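PDB 4DNX: sulfate adenylyltransferase, which catalyses the ATP-dependent adenylation of sulfate, forming adenosine 5'-phosphosulfate and diphosphate. Local coordinates for residues A[190-195]-A[256-261]; A[290-295]-A[325-330]. One frame throughout, in Å; residues are numbered along the deposited sequence.

Contact 1. Residues A[190-195]-A[256-261]; sequences RGWQKI and PPNTVM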
loop_
_atom_site.group_PDB
_atom_site.type_symbol
_atom_site.label_atom_id
_atom_site.label_comp_id
_atom_site.label_asym_id
_atom_site.label_seq_id
_atom_site.Cartn_x
_atom_site.Cartn_y
_atom_site.Cartn_z
ATOM N N ARG A 190 3.985 -8.236 -13.154
ATOM C CA ARG A 190 5.447 -8.436 -13.210
ATOM C C ARG A 190 5.785 -9.633 -14.110
ATOM O O ARG A 190 6.956 -9.871 -14.468
ATOM C CB ARG A 190 5.994 -8.634 -11.796
ATOM C CG ARG A 190 6.130 -7.356 -10.937
ATOM C CD ARG A 190 7.008 -7.794 -9.832
ATOM N NE ARG A 190 7.149 -6.938 -8.682
ATOM C CZ ARG A 190 8.290 -6.834 -8.037
ATOM N NH1 ARG A 190 9.397 -7.472 -8.494
ATOM N NH2 ARG A 190 8.362 -6.033 -7.001
ATOM N N GLY A 191 4.763 -10.388 -14.484
ATOM C CA GLY A 191 4.910 -11.523 -15.427
ATOM C C GLY A 191 5.308 -12.872 -14.844
ATOM O O GLY A 191 5.632 -13.816 -15.590
ATOM N N TRP A 192 5.330 -12.965 -13.511
ATOM C CA TRP A 192 5.770 -14.193 -12.837
ATOM C C TRP A 192 4.736 -15.313 -12.996
ATOM O O TRP A 192 3.524 -15.072 -12.747
ATOM C CB TRP A 192 5.973 -13.924 -11.346
ATOM C CG TRP A 192 7.092 -12.972 -11.029
ATOM C CD1 TRP A 192 8.015 -12.405 -11.901
ATOM C CD2 TRP A 192 7.420 -12.503 -9.729
ATOM N NE1 TRP A 192 8.879 -11.586 -11.191
ATOM C CE2 TRP A 192 8.556 -11.650 -9.857
ATOM C CE3 TRP A 192 6.856 -12.713 -8.446
ATOM C CZ2 TRP A 192 9.146 -11.005 -8.742
ATOM C CZ3 TRP A 192 7.462 -12.063 -7.326
ATOM C CH2 TRP A 192 8.579 -11.238 -7.489
ATOM N N GLN A 193 5.213 -16.507 -13.397
ATOM C CA GLN A 193 4.379 -17.714 -13.586
ATOM C C GLN A 193 4.466 -18.708 -12.424
ATOM O O GLN A 193 3.491 -19.379 -12.098
ATOM C CB GLN A 193 4.819 -18.475 -14.843
ATOM C CG GLN A 193 4.949 -17.654 -16.101
ATOM C CD GLN A 193 3.620 -17.420 -16.753
ATOM O OE1 GLN A 193 2.616 -17.157 -16.084
ATOM N NE2 GLN A 193 3.598 -17.503 -18.070
ATOM N N LYS A 194 5.652 -18.801 -11.814
ATOM C CA LYS A 194 5.834 -19.603 -10.609
ATOM C C LYS A 194 6.425 -18.669 -9.568
ATOM O O LYS A 194 7.330 -17.863 -9.856
ATOM C CB LYS A 194 6.729 -20.815 -10.872
ATOM C CG LYS A 194 5.985 -21.873 -11.697
ATOM C CD LYS A 194 6.894 -23.019 -12.062
ATOM C CE LYS A 194 6.083 -24.128 -12.746
ATOM N NZ LYS A 194 6.963 -25.115 -13.441
ATOM N N ILE A 195 5.873 -18.730 -8.364
ATOM C CA ILE A 195 6.209 -17.738 -7.325
ATOM C C ILE A 195 6.366 -18.456 -5.985
ATOM O O ILE A 195 5.427 -19.146 -5.544
ATOM C CB ILE A 195 5.049 -16.666 -7.173
ATOM C CG1 ILE A 195 4.743 -15.998 -8.540
ATOM C CG2 ILE A 195 5.412 -15.631 -6.115
ATOM C CD1 ILE A 195 3.664 -16.715 -9.341
ATOM N N PRO A 256 18.674 -11.061 -8.651
ATOM C CA PRO A 256 18.565 -10.493 -10.005
ATOM C C PRO A 256 17.382 -9.515 -10.140
ATOM O O PRO A 256 16.490 -9.505 -9.299
ATOM C CB PRO A 256 18.347 -11.715 -10.896
ATOM C CG PRO A 256 18.614 -12.911 -10.056
ATOM C CD PRO A 256 18.405 -12.510 -8.634
ATOM N N PRO A 257 17.360 -8.720 -11.200
ATOM C CA PRO A 257 16.219 -7.807 -11.443
ATOM C C PRO A 257 14.868 -8.517 -11.553
ATOM O O PRO A 257 14.755 -9.594 -12.138
ATOM C CB PRO A 257 16.550 -7.178 -12.804
ATOM C CG PRO A 257 18.003 -7.341 -12.938
ATOM C CD PRO A 257 18.360 -8.626 -12.281
ATOM N N ASN A 258 13.858 -7.872 -10.989
ATOM C CA ASN A 258 12.482 -8.375 -11.021
ATOM C C ASN A 258 12.338 -9.813 -10.485
ATOM O O ASN A 258 11.717 -10.680 -11.136
ATOM C CB ASN A 258 11.899 -8.260 -12.446
ATOM C CG ASN A 258 10.379 -8.519 -12.443
ATOM O OD1 ASN A 258 9.710 -8.175 -11.452
ATOM N ND2 ASN A 258 9.849 -9.147 -13.499
ATOM N N THR A 259 12.949 -10.091 -9.318
ATOM C CA THR A 259 12.800 -11.412 -8.691
ATOM C C THR A 259 12.282 -11.354 -7.270
ATOM O O THR A 259 11.973 -12.396 -6.725
ATOM C CB THR A 259 14.132 -12.225 -8.719
ATOM O OG1 THR A 259 15.130 -11.498 -7.991
ATOM C CG2 THR A 259 14.577 -12.434 -10.123
ATOM N N VAL A 260 12.168 -10.163 -6.675
ATOM C CA VAL A 260 11.734 -10.087 -5.257
ATOM C C VAL A 260 10.587 -9.091 -5.086
ATOM O O VAL A 260 10.635 -8.021 -5.702
ATOM C CB VAL A 260 12.893 -9.655 -4.332
ATOM C CG1 VAL A 260 12.413 -9.570 -2.847
ATOM C CG2 VAL A 260 14.078 -10.602 -4.477
ATOM N N MET A 261 9.560 -9.470 -4.294
ATOM C CA MET A 261 8.534 -8.562 -3.833
ATOM C C MET A 261 8.548 -8.551 -2.313
ATOM O O MET A 261 8.355 -9.589 -1.716
ATOM C CB MET A 261 7.164 -9.070 -4.278
ATOM C CG MET A 261 6.747 -8.633 -5.619
ATOM S SD MET A 261 5.189 -9.465 -6.060
ATOM C CE MET A 261 4.136 -8.912 -4.719
#
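Arg190 and Trp192 grip the turn at Asn258 that leads into edge strand 260-266 of the Rossmann-like parallel sheet. Gly191, with positive phi, ends helix 180-190 in a Schellman motif and lets the chain turn between the two gripping residues. Hydrogen bonds dominate. The Asn258 amide is used at both ends: ND2 donates to Arg190 O at 3.1 Å, in the carbonyl plane and on a lone pair, while OD1 accepts from Arg190 NH1 at 3.1 Å. Having CG anti to the backbone N (chi1 -169°) carries the amide to the arginine, within reach of both groups; its plane is 25° from the guanidinium. Arg190 NH1 also makes a weak bond to Val260 O. Arg190 NH2, whose position is less certain, forms salt bridges with Glu186 and with Glu189 of the second subunit. Trp192 NE1 donates to Asn258 O at 3.0 Å, from above the carbonyl plane. A phenylalanine in place of Trp192 would probably leave Asn258 O without this donor. Met261 packs against both groups. In one of two modelled conformers, Met261 CG lies over one guanidinium face, offset toward the rim, and Met261 SD makes an oblique Met-aromatic contact, 3.7 Å from Trp192 CZ3.

Contact 2. Residues A[290-295]-A[325-330]; sequences THFIIG and IEIFRA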
loop_
_atom_site.group_PDB
_atom_site.type_symbol
_atom_site.label_atom_id
_atom_site.label_comp_id
_atom_site.label_asym_id
_atom_site.label_seq_id
_atom_site.Cartn_x
_atom_site.Cartn_y
_atom_site.Cartn_z
ATOM N N THR A 290 2.627 -19.930 -5.836
ATOM C CA THR A 290 2.489 -21.297 -6.302
ATOM C C THR A 290 3.212 -22.299 -5.395
ATOM O O THR A 290 2.932 -23.514 -5.468
ATOM C CB THR A 290 2.984 -21.465 -7.778
ATOM O OG1 THR A 290 4.349 -21.065 -7.874
ATOM C CG2 THR A 290 2.173 -20.648 -8.768
ATOM N N HIS A 291 4.165 -21.805 -4.600
ATOM C CA HIS A 291 5.010 -22.618 -3.724
ATOM C C HIS A 291 5.183 -21.885 -2.394
ATOM O O HIS A 291 5.260 -20.661 -2.374
ATOM C CB HIS A 291 6.367 -22.849 -4.396
ATOM C CG HIS A 291 6.268 -23.699 -5.617
ATOM N ND1 HIS A 291 5.899 -23.196 -6.854
ATOM C CD2 HIS A 291 6.440 -25.030 -5.792
ATOM C CE1 HIS A 291 5.853 -24.177 -7.734
ATOM N NE2 HIS A 291 6.179 -25.300 -7.117
ATOM N N PHE A 292 5.280 -22.617 -1.299
ATOM C CA PHE A 292 5.424 -22.037 0.014
ATOM C C PHE A 292 6.495 -22.798 0.772
ATOM O O PHE A 292 6.453 -24.029 0.815
ATOM C CB PHE A 292 4.086 -22.141 0.786
ATOM C CG PHE A 292 4.169 -21.663 2.218
ATOM C CD1 PHE A 292 4.789 -20.469 2.539
ATOM C CD2 PHE A 292 3.552 -22.398 3.231
ATOM C CE1 PHE A 292 4.854 -20.005 3.888
ATOM C CE2 PHE A 292 3.606 -21.966 4.548
ATOM C CZ PHE A 292 4.247 -20.773 4.883
ATOM N N ILE A 293 7.464 -22.079 1.329
ATOM C CA ILE A 293 8.591 -22.726 2.034
ATOM C C ILE A 293 8.162 -23.024 3.486
ATOM O O ILE A 293 7.760 -22.108 4.236
ATOM C CB ILE A 293 9.801 -21.793 2.088
ATOM C CG1 ILE A 293 10.390 -21.605 0.694
ATOM C CG2 ILE A 293 10.927 -22.338 3.043
ATOM C CD1 ILE A 293 11.492 -20.533 0.628
ATOM N N ILE A 294 8.328 -24.279 3.882
ATOM C CA ILE A 294 8.071 -24.729 5.273
ATOM C C ILE A 294 9.323 -25.489 5.709
ATOM O O ILE A 294 9.665 -26.505 5.134
ATOM C CB ILE A 294 6.840 -25.681 5.332
ATOM C CG1 ILE A 294 5.592 -24.928 4.850
ATOM C CG2 ILE A 294 6.641 -26.340 6.787
ATOM C CD1 ILE A 294 4.273 -25.643 5.069
ATOM N N GLY A 295 9.992 -24.963 6.719
ATOM C CA GLY A 295 11.173 -25.601 7.317
ATOM C C GLY A 295 10.886 -26.377 8.595
ATOM O O GLY A 295 9.747 -26.755 8.859
ATOM N N ILE A 325 -1.498 -24.883 -4.122
ATOM C CA ILE A 325 -0.132 -24.449 -3.747
ATOM C C ILE A 325 0.682 -25.661 -3.289
ATOM O O ILE A 325 0.127 -26.590 -2.654
ATOM C CB ILE A 325 -0.169 -23.318 -2.690
ATOM C CG1 ILE A 325 1.230 -22.709 -2.449
ATOM C CG2 ILE A 325 -0.837 -23.784 -1.349
ATOM C CD1 ILE A 325 1.226 -21.342 -1.640
ATOM N N GLU A 326 1.977 -25.665 -3.620
ATOM C CA GLU A 326 2.866 -26.792 -3.291
ATOM C C GLU A 326 3.833 -26.361 -2.188
ATOM O O GLU A 326 4.141 -25.189 -2.074
ATOM C CB GLU A 326 3.670 -27.208 -4.524
ATOM C CG GLU A 326 2.823 -27.843 -5.612
ATOM C CD GLU A 326 3.654 -28.239 -6.811
ATOM O OE1 GLU A 326 3.303 -27.822 -7.946
ATOM O OE2 GLU A 326 4.674 -28.949 -6.615
ATOM N N ILE A 327 4.305 -27.318 -1.385
ATOM C CA ILE A 327 5.215 -26.991 -0.299
ATOM C C ILE A 327 6.635 -27.291 -0.753
ATOM O O ILE A 327 6.889 -28.369 -1.303
ATOM C CB ILE A 327 4.899 -27.816 0.976
ATOM C CG1 ILE A 327 3.450 -27.539 1.478
ATOM C CG2 ILE A 327 5.962 -27.530 2.092
ATOM C CD1 ILE A 327 3.017 -26.062 1.513
ATOM N N PHE A 328 7.540 -26.343 -0.521
ATOM C CA PHE A 328 8.959 -26.602 -0.610
ATOM C C PHE A 328 9.432 -26.953 0.804
ATOM O O PHE A 328 9.327 -26.118 1.709
ATOM C CB PHE A 328 9.740 -25.372 -1.092
ATOM C CG PHE A 328 11.239 -25.643 -1.174
ATOM C CD1 PHE A 328 12.091 -25.301 -0.134
ATOM C CD2 PHE A 328 11.754 -26.303 -2.281
ATOM C CE1 PHE A 328 13.494 -25.604 -0.224
ATOM C CE2 PHE A 328 13.143 -26.590 -2.375
ATOM C CZ PHE A 328 13.988 -26.239 -1.339
ATOM N N ARG A 329 9.921 -28.176 0.977
ATOM C CA ARG A 329 10.263 -28.684 2.311
ATOM C C ARG A 329 11.712 -28.331 2.606
ATOM O O ARG A 329 12.626 -28.914 2.016
ATOM C CB ARG A 329 10.053 -30.201 2.367
ATOM C CG ARG A 329 8.595 -30.592 2.346
ATOM C CD ARG A 329 8.407 -32.127 2.319
ATOM N NE ARG A 329 6.979 -32.437 2.431
ATOM C CZ ARG A 329 6.487 -33.632 2.753
ATOM N NH1 ARG A 329 7.296 -34.661 2.974
ATOM N NH2 ARG A 329 5.178 -33.798 2.829
ATOM N N ALA A 330 11.894 -27.356 3.488
ATOM C CA ALA A 330 13.226 -26.892 3.891
ATOM C C ALA A 330 13.741 -27.623 5.137
ATOM O O ALA A 330 13.004 -28.353 5.813
ATOM C CB ALA A 330 13.195 -25.393 4.129
HETATM O O HOH W 1 6.347 -27.626 -8.847
#
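Strands 291-294 and 326-329 run parallel, with an angle of 35° between their short axes, and pair residue for residue from His291 with Glu326 to Ile294 with Arg329. Five backbone hydrogen bonds form the ladder. Glu326 N and Phe292 N open it, donating to Thr290 O and Glu326 O; Ala330 N closes it at Ile294 O. CA-H...O contacts support it, such as His291 CA to Glu326 O at 3.2 Å. The pair belongs to a beta-alpha-beta unit whose crossover contains helix 309-316. Strand 326-329 is the outermost of the five-stranded sheet. On one face, His291 and Glu326 run alongside each other in the same direction, with His291 CD2 3.7 Å from Glu326 CB. A water in the ring plane is hydrogen-bonded to His291 NE2 at 2.9 Å and donates a weak bond to Glu326 OE2. At the other ring nitrogen, His291 ND1 lies 2.8 Å from Thr290 OG1 in a hydrogen bond, which helps fix the ring's rotation. Farther along this face, Ile293 CG1 lies 4.2 Å from Phe328 CD1. On the opposite face, Ile327 folds its CD1 back (chi2 -45°) to 3.8 Å from Ile294 CD1. Ile327 CD1 also meets the edge of the Phe292 ring, 4.1 Å from Phe292 CD2.

Overall arrangement
Both contacts belong to the same five-stranded parallel sheet, with centres about 17 Å apart. Contact 1 spans from the loop before the central strand 195-200 to one edge strand, 260-266; contact 2 is at the other edge. Contact 1 is mostly buried, although it lies farther from the chain centre and borders the second subunit. It is held by bonds from side chains, to backbone carbonyls and to each other. Contact 2 is partly buried and touches no other chain. There, backbone bonds join two strands, and helices 206-219 and 309-316 pack on opposite faces. The two contacts meet at strand 195-200: Ile195 N is 2.8 Å from Thr290 OG1, and Ile195 O is 3.1 Å from His291 N, both probable hydrogen bonds.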